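Local structure of polymerase X (Deinococcus radiodurans, 2W9M) at residues 432-435 / 436-439; 489-492 / 493-496. The protein probably extends DNA with deoxynucleotides as a family X repair polymerase, and carries a zinc-binding PHP domain likely to have phosphoesterase activity. All coordinates share one frame; numbering follows the deposited sequence.

In the fold
Both contacts are local, each formed by eight consecutive residues on the C-terminal side of a strand of the parallel PHP-domain sheet, interaction 1 after a short loop and interaction 2 directly. Interaction 1 starts helix 435-446 beyond strand 422-426 and is partly buried, about 24 Å from the chain centre. Interaction 2 is a buried turn leaving strand 485-489, about 3 Å from that centre. Their chemistry follows their place: helix-start bonds, a water bridge and aliphatic contact in the first, turns closed by asparagine side-chain oxygens in the second. Interaction 2 lies beside the zinc cluster, whereas Gln438 of interaction 1 stays about 13 Å from a zinc ion. Their nearest atoms are about 12 Å apart.

Interaction 1: 432-435 / 436-439; sequences TLDA and ARQT
Gln438 reaches back to Leu433 because its CG lies anti to the backbone N (chi1 -167°) and its chain then bends at chi2 (79°), bringing NE2 within 3.8 Å of Leu433 CB. A water links the same two residues, 2.8 Å from both Gln438 NE2 and Leu433 O. The amide is fixed further by Asn430 O at NE2 and Arg441 at OE1. Arg437, bent at chi2 and chi3, folds so that Leu433 CD2 lies over one guanidinium face, 4.0 Å from NH1. Asp434 occupies the N-cap position; its carboxylate rests against Arg437 CB (3.7 Å from OD2) instead of pairing with the guanidinium, since OD2 and Arg437 NE are 5.1 Å apart. The helix start could nevertheless favour the ionised carboxylate. Behind the cap, Asp434 O accepts Gln438 N at 3.0 Å. Ala435 O takes two donors, the backbone Thr439 N (2.9 Å) and Thr439 OG1 (3.0 Å), the hydroxyl from above the carbonyl plane. Together these bonds define the first turn of helix 435-446, which follows strand 422-426. Its inner side meets the 468-471 loop, where Tyr468 and Leu470 touch Gln438 and Asp471 N bonds Thr439 OG1.

Interaction 2: 489-492 / 493-496; sequences NANA and ARLD
Asn489 lies across the extended chain of Arg494. Its CB sits 3.1 Å from Asp496 O. With chi1 at -163°, CG swings against the arginine, 3.5 Å from Arg494 CD. OD1 shares that methylene with CG and accepts Asn491 N at 3.1 Å, an Asx turn that holds the amide. At the tip, ND2 donates to Glu487 and to Asp516 OD2, consistent with a second-shell role in positioning the zinc ligand Asp516; outside the turn, Arg494 NE makes a long, weak ion pair with the same Asp516 OD2. Further round, Asn491 repeats the pattern: OD1 accepts Ala493 N at 2.9 Å, while its backbone O takes both Arg494 N (2.7 Å) and Leu495 N (3.1 Å). Leu495 has a positive phi (43°), and with Asp496 it faces Asn489 in a geometry that fits a G1 beta bulge. The two halves run 150° apart end to end, so the chain nearly reverses between strand 485-489 and helix 499-505. Ala490 bonds through its backbone to Asn514, at the end of neighbouring strand 511-514, and Pro94 of helix 94-99 and Arg164 of helix 163-176 pack against the turn.

Interaction 1: 432-435 / 436-439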
ATOM      1  N   THR A 432     -19.281  -0.091  -8.193  1.00 38.61           N
ATOM      2  CA  THR A 432     -19.835   0.379  -9.460  1.00 46.32           C
ATOM      3  C   THR A 432     -21.092   1.245  -9.323  1.00 47.69           C
ATOM      4  O   THR A 432     -21.761   1.540 -10.315  1.00 42.99           O
ATOM      5  CB  THR A 432     -20.091  -0.790 -10.435  1.00 55.47           C
ATOM      6  OG1 THR A 432     -20.699  -1.881  -9.732  1.00 51.68           O
ATOM      7  CG2 THR A 432     -18.779  -1.261 -11.047  1.00 38.96           C
ATOM      8  N   LEU A 433     -21.409   1.656  -8.101  1.00 35.77           N
ATOM      9  CA  LEU A 433     -22.454   2.647  -7.899  1.00 25.72           C
ATOM     10  C   LEU A 433     -22.118   3.899  -8.706  1.00 39.92           C
ATOM     11  O   LEU A 433     -20.944   4.227  -8.888  1.00 39.53           O
ATOM     12  CB  LEU A 433     -22.576   3.002  -6.418  1.00 27.71           C
ATOM     13  CG  LEU A 433     -23.579   2.252  -5.542  1.00 36.50           C
ATOM     14  CD1 LEU A 433     -23.456   0.748  -5.708  1.00 42.97           C
ATOM     15  CD2 LEU A 433     -23.385   2.655  -4.085  1.00 39.35           C
ATOM     16  N   ASP A 434     -23.139   4.596  -9.193  1.00 32.39           N
ATOM     17  CA  ASP A 434     -22.916   5.853  -9.902  1.00 34.42           C
ATOM     18  C   ASP A 434     -22.291   6.889  -8.970  1.00 44.11           C
ATOM     19  O   ASP A 434     -22.439   6.800  -7.751  1.00 34.42           O
ATOM     20  CB  ASP A 434     -24.219   6.388 -10.505  1.00 47.59           C
ATOM     21  CG  ASP A 434     -25.397   6.268  -9.556  1.00 75.79           C
ATOM     22  OD1 ASP A 434     -25.991   7.316  -9.213  1.00 59.79           O
ATOM     23  OD2 ASP A 434     -25.728   5.130  -9.152  1.00 76.51           O
ATOM     24  N   ALA A 435     -21.595   7.867  -9.547  1.00 27.08           N
ATOM     25  CA  ALA A 435     -20.867   8.858  -8.763  1.00 25.36           C
ATOM     26  C   ALA A 435     -21.701   9.497  -7.650  1.00 29.87           C
ATOM     27  O   ALA A 435     -21.259   9.574  -6.504  1.00 43.30           O
ATOM     28  CB  ALA A 435     -20.282   9.927  -9.671  1.00 32.88           C
ATOM     29  N   ALA A 436     -22.904   9.952  -7.986  1.00 29.18           N
ATOM     30  CA  ALA A 436     -23.741  10.674  -7.027  1.00 39.34           C
ATOM     31  C   ALA A 436     -24.214   9.798  -5.862  1.00 34.04           C
ATOM     32  O   ALA A 436     -24.326  10.266  -4.727  1.00 30.43           O
ATOM     33  CB  ALA A 436     -24.926  11.318  -7.732  1.00 26.49           C
ATOM     34  N   ARG A 437     -24.495   8.531  -6.146  1.00 25.90           N
ATOM     35  CA  ARG A 437     -24.866   7.591  -5.094  1.00 32.28           C
ATOM     36  C   ARG A 437     -23.678   7.251  -4.195  1.00 36.94           C
ATOM     37  O   ARG A 437     -23.823   7.117  -2.979  1.00 42.09           O
ATOM     38  CB  ARG A 437     -25.470   6.321  -5.696  1.00 30.92           C
ATOM     39  CG  ARG A 437     -26.984   6.238  -5.568  1.00 53.91           C
ATOM     40  CD  ARG A 437     -27.377   5.460  -4.318  1.00 68.38           C
ATOM     41  NE  ARG A 437     -27.721   4.072  -4.625  1.00 77.42           N
ATOM     42  CZ  ARG A 437     -27.542   3.049  -3.792  1.00 83.84           C
ATOM     43  NH1 ARG A 437     -27.000   3.253  -2.598  1.00 65.99           N
ATOM     44  NH2 ARG A 437     -27.893   1.820  -4.158  1.00 58.40           N
ATOM     45  N   GLN A 438     -22.503   7.121  -4.802  1.00 30.17           N
ATOM     46  CA  GLN A 438     -21.290   6.768  -4.078  1.00 24.24           C
ATOM     47  C   GLN A 438     -20.856   7.903  -3.155  1.00 35.09           C
ATOM     48  O   GLN A 438     -20.449   7.671  -2.015  1.00 35.78           O
ATOM     49  CB  GLN A 438     -20.165   6.438  -5.062  1.00 30.91           C
ATOM     50  CG  GLN A 438     -18.959   5.771  -4.421  1.00 27.50           C
ATOM     51  CD  GLN A 438     -19.176   4.292  -4.174  1.00 34.70           C
ATOM     52  OE1 GLN A 438     -19.497   3.878  -3.062  1.00 32.09           O
ATOM     53  NE2 GLN A 438     -19.012   3.486  -5.218  1.00 39.69           N
ATOM     54  N   THR A 439     -20.937   9.130  -3.658  1.00 22.84           N
ATOM     55  CA  THR A 439     -20.593  10.305  -2.870  1.00 29.14           C
ATOM     56  C   THR A 439     -21.499  10.442  -1.645  1.00 36.53           C
ATOM     57  O   THR A 439     -21.019  10.677  -0.534  1.00 30.95           O
ATOM     58  CB  THR A 439     -20.682  11.589  -3.715  1.00 29.03           C
ATOM     59  OG1 THR A 439     -19.718  11.529  -4.772  1.00 33.19           O
ATOM     60  CG2 THR A 439     -20.409  12.817  -2.857  1.00 16.99           C
TER
HETATM   61  O   HOH W   1     -18.437   4.581  -7.779  1.00 35.63           O

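Interaction 2: 489-492 / 493-496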
ATOM      1  N   ASN A 489      -3.271   5.531   3.353  1.00 30.41           N
ATOM      2  CA  ASN A 489      -2.972   4.116   3.493  1.00 16.75           C
ATOM      3  C   ASN A 489      -1.580   3.816   2.968  1.00 20.21           C
ATOM      4  O   ASN A 489      -1.302   3.982   1.780  1.00 28.36           O
ATOM      5  CB  ASN A 489      -4.034   3.277   2.778  1.00 22.10           C
ATOM      6  CG  ASN A 489      -4.029   1.830   3.216  1.00 24.96           C
ATOM      7  OD1 ASN A 489      -3.069   1.102   2.975  1.00 24.57           O
ATOM      8  ND2 ASN A 489      -5.106   1.404   3.863  1.00 26.34           N
ATOM      9  N   ALA A 490      -0.706   3.387   3.868  1.00 21.33           N
ATOM     10  CA  ALA A 490       0.701   3.182   3.545  1.00 24.37           C
ATOM     11  C   ALA A 490       0.984   1.922   2.725  1.00 30.37           C
ATOM     12  O   ALA A 490       2.084   1.768   2.198  1.00 29.37           O
ATOM     13  CB  ALA A 490       1.544   3.190   4.819  1.00 17.96           C
ATOM     14  N   ASN A 491       0.012   1.019   2.619  1.00 23.91           N
ATOM     15  CA  ASN A 491       0.204  -0.176   1.796  1.00 30.99           C
ATOM     16  C   ASN A 491       0.559   0.227   0.368  1.00 26.42           C
ATOM     17  O   ASN A 491      -0.164   1.002  -0.254  1.00 30.73           O
ATOM     18  CB  ASN A 491      -1.033  -1.082   1.823  1.00 23.55           C
ATOM     19  CG  ASN A 491      -0.846  -2.359   1.009  1.00 35.69           C
ATOM     20  OD1 ASN A 491      -0.916  -2.347  -0.220  1.00 33.72           O
ATOM     21  ND2 ASN A 491      -0.617  -3.466   1.697  1.00 26.42           N
ATOM     22  N   ALA A 492       1.671  -0.301  -0.139  1.00 30.67           N
ATOM     23  CA  ALA A 492       2.218   0.100  -1.441  1.00 27.07           C
ATOM     24  C   ALA A 492       1.253  -0.057  -2.618  1.00 31.25           C
ATOM     25  O   ALA A 492       1.438   0.569  -3.663  1.00 34.50           O
ATOM     26  CB  ALA A 492       3.520  -0.646  -1.725  1.00 23.78           C
ATOM     27  N   ALA A 493       0.230  -0.889  -2.459  1.00 27.36           N
ATOM     28  CA  ALA A 493      -0.741  -1.085  -3.530  1.00 25.63           C
ATOM     29  C   ALA A 493      -1.894  -0.102  -3.419  1.00 24.65           C
ATOM     30  O   ALA A 493      -2.765  -0.055  -4.287  1.00 36.35           O
ATOM     31  CB  ALA A 493      -1.262  -2.501  -3.535  1.00 22.20           C
ATOM     32  N   ARG A 494      -1.901   0.688  -2.354  1.00 21.85           N
ATOM     33  CA  ARG A 494      -2.960   1.672  -2.173  1.00 22.24           C
ATOM     34  C   ARG A 494      -2.449   3.109  -2.268  1.00 23.90           C
ATOM     35  O   ARG A 494      -2.832   3.842  -3.183  1.00 25.88           O
ATOM     36  CB  ARG A 494      -3.693   1.437  -0.855  1.00 19.72           C
ATOM     37  CG  ARG A 494      -4.499   0.147  -0.839  1.00 25.95           C
ATOM     38  CD  ARG A 494      -5.231  -0.020   0.481  1.00 25.35           C
ATOM     39  NE  ARG A 494      -5.910  -1.307   0.577  1.00 29.71           N
ATOM     40  CZ  ARG A 494      -7.072  -1.585  -0.006  1.00 27.80           C
ATOM     41  NH1 ARG A 494      -7.687  -0.671  -0.744  1.00 24.09           N
ATOM     42  NH2 ARG A 494      -7.619  -2.783   0.146  1.00 38.93           N
ATOM     43  N   LEU A 495      -1.585   3.498  -1.332  1.00 24.13           N
ATOM     44  CA  LEU A 495      -1.062   4.861  -1.277  1.00 20.63           C
ATOM     45  C   LEU A 495      -2.195   5.850  -1.533  1.00 27.20           C
ATOM     46  O   LEU A 495      -2.159   6.651  -2.469  1.00 31.60           O
ATOM     47  CB  LEU A 495       0.080   5.033  -2.277  1.00 23.70           C
ATOM     48  CG  LEU A 495       1.199   4.006  -2.065  1.00 24.52           C
ATOM     49  CD1 LEU A 495       2.388   4.284  -2.960  1.00 20.71           C
ATOM     50  CD2 LEU A 495       1.623   3.989  -0.614  1.00 17.99           C
ATOM     51  N   ASP A 496      -3.198   5.781  -0.668  1.00 24.45           N
ATOM     52  CA  ASP A 496      -4.476   6.439  -0.880  1.00 32.87           C
ATOM     53  C   ASP A 496      -5.033   6.691   0.512  1.00 30.32           C
ATOM     54  O   ASP A 496      -5.122   5.752   1.298  1.00 36.59           O
ATOM     55  CB  ASP A 496      -5.376   5.480  -1.664  1.00 26.64           C
ATOM     56  CG  ASP A 496      -6.823   5.925  -1.718  1.00 48.14           C
ATOM     57  OD1 ASP A 496      -7.697   5.045  -1.886  1.00 39.11           O
ATOM     58  OD2 ASP A 496      -7.091   7.141  -1.602  1.00 62.82           O
TER